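Local coordinates for protein D-alanine--D-alanine ligase (Coxiella burnetii, PDB 3TQT) that joins two D-alanine molecules into D-alanyl-D-alanine at the expense of ATP, supplying the dipeptide for peptidoglycan synthesis, at residues C101-V106 / P126-N131. Numbering follows the deposited sequence.
Sequences CVFPMV and PYVGAN
Val-102 and the backbone around Tyr-127 pair as a single parallel beta bridge. The N of Val-102 donates to Pro-126 O (2.9 Å). In return, the N of Val-128 donates to Val-102 O (2.8 Å). Tyr-127 CA also lies 3.1 Å from Val-102 O, a CA-H...O contact beside the stronger bond. The pairing goes no further: Pro-104 has no N-H to offer, and its ring CD instead sits 3.3 Å from Val-128 O.

The apolar contacts centre on Val-128. Its CG2 stands over one face of the Phe-103 ring, 3.9 Å from the centroid, a CH-pi contact, while CG1, anti to the backbone N (chi1 168°), reaches CE2 and CZ of the same ring. A branched residue suits this place because its two methyls spread across a flat surface, which the phenylalanine ring provides. Cys-101 SG, small and apolar enough for this buried spot, lies against the same CG2 (4.2 Å), and Pro-104 CD packs on Val-128 CB. Pro-104 CG also meets Tyr-127 CD1 (4.2 Å), the two side chains crossing at about a right angle.

Tyrosine combines this apolar ring with a polar end: beyond the contact its OH is hydrogen-bonded to Glu-121 OE2, and the ring makes a cation-pi contact with Arg-354. Strand 101-104 runs parallel to strand 5-12 along its opposite edge, as the outermost strand of the Rossmann-like N-terminal sheet. Two main-chain bonds fix the register and apolar side chains line the interface, so the connection between helices 115-122 and 132-139 adds one short bridge to this sheet edge in a buried setting without charged groups meeting across it.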
ATOM      1  N   CYS A 101     -12.491  -3.262 -16.564  1.00 24.87           N
ATOM      2  CA  CYS A 101     -11.671  -2.270 -15.898  1.00 24.18           C
ATOM      3  C   CYS A 101     -12.488  -1.600 -14.814  1.00 23.46           C
ATOM      4  O   CYS A 101     -13.688  -1.359 -14.974  1.00 21.36           O
ATOM      5  CB  CYS A 101     -11.127  -1.239 -16.897  1.00 18.52           C
ATOM      6  SG  CYS A 101     -10.030   0.018 -16.165  1.00 25.41           S
ATOM      7  N   VAL A 102     -11.837  -1.325 -13.693  1.00 19.21           N
ATOM      8  CA  VAL A 102     -12.515  -0.723 -12.556  1.00 17.90           C
ATOM      9  C   VAL A 102     -12.023   0.699 -12.375  1.00 22.24           C
ATOM     10  O   VAL A 102     -10.838   0.979 -12.524  1.00 23.56           O
ATOM     11  CB  VAL A 102     -12.276  -1.548 -11.277  1.00 15.86           C
ATOM     12  CG1 VAL A 102     -12.838  -0.839 -10.067  1.00 15.63           C
ATOM     13  CG2 VAL A 102     -12.873  -2.950 -11.438  1.00 23.68           C
ATOM     14  N   PHE A 103     -12.949   1.602 -12.078  1.00 20.60           N
ATOM     15  CA  PHE A 103     -12.601   2.981 -11.842  1.00 21.01           C
ATOM     16  C   PHE A 103     -12.858   3.237 -10.363  1.00 27.07           C
ATOM     17  O   PHE A 103     -13.983   3.502  -9.969  1.00 24.31           O
ATOM     18  CB  PHE A 103     -13.492   3.873 -12.708  1.00 30.54           C
ATOM     19  CG  PHE A 103     -12.829   5.136 -13.174  1.00 26.48           C
ATOM     20  CD1 PHE A 103     -12.721   5.417 -14.529  1.00 37.14           C
ATOM     21  CD2 PHE A 103     -12.299   6.030 -12.265  1.00 27.54           C
ATOM     22  CE1 PHE A 103     -12.114   6.573 -14.953  1.00 25.99           C
ATOM     23  CE2 PHE A 103     -11.697   7.190 -12.686  1.00 32.02           C
ATOM     24  CZ  PHE A 103     -11.604   7.460 -14.032  1.00 30.01           C
ATOM     25  N   PRO A 104     -11.814   3.106  -9.528  1.00 24.58           N
ATOM     26  CA  PRO A 104     -12.021   3.310  -8.103  1.00 27.18           C
ATOM     27  C   PRO A 104     -12.275   4.803  -7.900  1.00 35.64           C
ATOM     28  O   PRO A 104     -11.449   5.630  -8.300  1.00 33.16           O
ATOM     29  CB  PRO A 104     -10.681   2.888  -7.479  1.00 22.30           C
ATOM     30  CG  PRO A 104      -9.845   2.359  -8.592  1.00 24.97           C
ATOM     31  CD  PRO A 104     -10.396   2.903  -9.859  1.00 23.88           C
ATOM     32  N   MET A 105     -13.419   5.159  -7.334  1.00 21.63           N
ATOM     33  CA  MET A 105     -13.712   6.571  -7.179  1.00 20.80           C
ATOM     34  C   MET A 105     -14.216   6.793  -5.775  1.00 31.94           C
ATOM     35  O   MET A 105     -15.120   7.587  -5.537  1.00 37.89           O
ATOM     36  CB  MET A 105     -14.695   7.063  -8.244  1.00 28.78           C
ATOM     37  CG  MET A 105     -14.863   8.590  -8.312  1.00 30.40           C
ATOM     38  SD  MET A 105     -13.324   9.561  -8.291  1.00 35.51           S
ATOM     39  CE  MET A 105     -12.352   8.695  -9.537  1.00 26.94           C
ATOM     40  N   VAL A 106     -13.612   6.059  -4.852  1.00 23.04           N
ATOM     41  CA  VAL A 106     -13.812   6.285  -3.437  1.00 24.59           C
ATOM     42  C   VAL A 106     -12.672   7.168  -2.933  1.00 31.92           C
ATOM     43  O   VAL A 106     -11.500   6.787  -3.018  1.00 37.06           O
ATOM     44  CB  VAL A 106     -13.826   4.960  -2.666  1.00 24.41           C
ATOM     45  CG1 VAL A 106     -13.827   5.225  -1.163  1.00 25.07           C
ATOM     46  CG2 VAL A 106     -15.028   4.129  -3.073  1.00 32.29           C
ATOM     47  N   PRO A 126      -7.957  -4.995 -13.993  1.00 19.38           N
ATOM     48  CA  PRO A 126      -7.353  -3.695 -14.304  1.00 19.01           C
ATOM     49  C   PRO A 126      -8.110  -2.614 -13.544  1.00 22.03           C
ATOM     50  O   PRO A 126      -9.329  -2.710 -13.395  1.00 23.16           O
ATOM     51  CB  PRO A 126      -7.577  -3.544 -15.818  1.00 15.18           C
ATOM     52  CG  PRO A 126      -7.870  -4.945 -16.314  1.00 18.76           C
ATOM     53  CD  PRO A 126      -8.562  -5.633 -15.174  1.00 20.48           C
ATOM     54  N   TYR A 127      -7.406  -1.602 -13.049  1.00 22.03           N
ATOM     55  CA  TYR A 127      -8.091  -0.499 -12.397  1.00 20.99           C
ATOM     56  C   TYR A 127      -7.365   0.822 -12.600  1.00 17.00           C
ATOM     57  O   TYR A 127      -6.132   0.871 -12.755  1.00 18.61           O
ATOM     58  CB  TYR A 127      -8.313  -0.784 -10.909  1.00 18.12           C
ATOM     59  CG  TYR A 127      -7.050  -0.964 -10.115  1.00 19.74           C
ATOM     60  CD1 TYR A 127      -6.452   0.118  -9.466  1.00 18.35           C
ATOM     61  CD2 TYR A 127      -6.466  -2.216  -9.990  1.00 21.37           C
ATOM     62  CE1 TYR A 127      -5.309  -0.042  -8.734  1.00 20.21           C
ATOM     63  CE2 TYR A 127      -5.306  -2.389  -9.255  1.00 20.28           C
ATOM     64  CZ  TYR A 127      -4.739  -1.304  -8.626  1.00 18.53           C
ATOM     65  OH  TYR A 127      -3.593  -1.485  -7.905  1.00 18.33           O
ATOM     66  N   VAL A 128      -8.140   1.893 -12.585  1.00 18.62           N
ATOM     67  CA  VAL A 128      -7.606   3.218 -12.832  1.00 16.34           C
ATOM     68  C   VAL A 128      -6.806   3.755 -11.649  1.00 22.61           C
ATOM     69  O   VAL A 128      -7.172   3.556 -10.482  1.00 21.39           O
ATOM     70  CB  VAL A 128      -8.727   4.185 -13.177  1.00 16.05           C
ATOM     71  CG1 VAL A 128      -8.218   5.641 -13.159  1.00 19.94           C
ATOM     72  CG2 VAL A 128      -9.327   3.803 -14.527  1.00 14.34           C
ATOM     73  N   GLY A 129      -5.701   4.420 -11.958  1.00 21.19           N
ATOM     74  CA  GLY A 129      -4.993   5.200 -10.953  1.00 19.02           C
ATOM     75  C   GLY A 129      -3.901   4.466 -10.201  1.00 16.13           C
ATOM     76  O   GLY A 129      -3.413   3.425 -10.631  1.00 18.18           O
ATOM     77  N   ALA A 130      -3.526   5.027  -9.051  1.00 17.77           N
ATOM     78  CA  ALA A 130      -2.371   4.594  -8.293  1.00 18.07           C
ATOM     79  C   ALA A 130      -2.564   3.175  -7.821  1.00 20.31           C
ATOM     80  O   ALA A 130      -3.670   2.808  -7.444  1.00 20.38           O
ATOM     81  CB  ALA A 130      -2.187   5.512  -7.095  1.00 18.32           C
ATOM     82  N   ASN A 131      -1.493   2.381  -7.846  1.00 17.86           N
ATOM     83  CA  ASN A 131      -1.540   1.021  -7.325  1.00 17.59           C
ATOM     84  C   ASN A 131      -1.521   1.016  -5.793  1.00 18.55           C
ATOM     85  O   ASN A 131      -1.642   2.065  -5.179  1.00 18.69           O
ATOM     86  CB  ASN A 131      -0.429   0.141  -7.909  1.00 19.10           C
ATOM     87  CG  ASN A 131       0.961   0.511  -7.405  1.00 25.43           C
ATOM     88  OD1 ASN A 131       1.136   1.446  -6.625  1.00 24.04           O
ATOM     89  ND2 ASN A 131       1.960  -0.251  -7.844  1.00 24.86           N
TER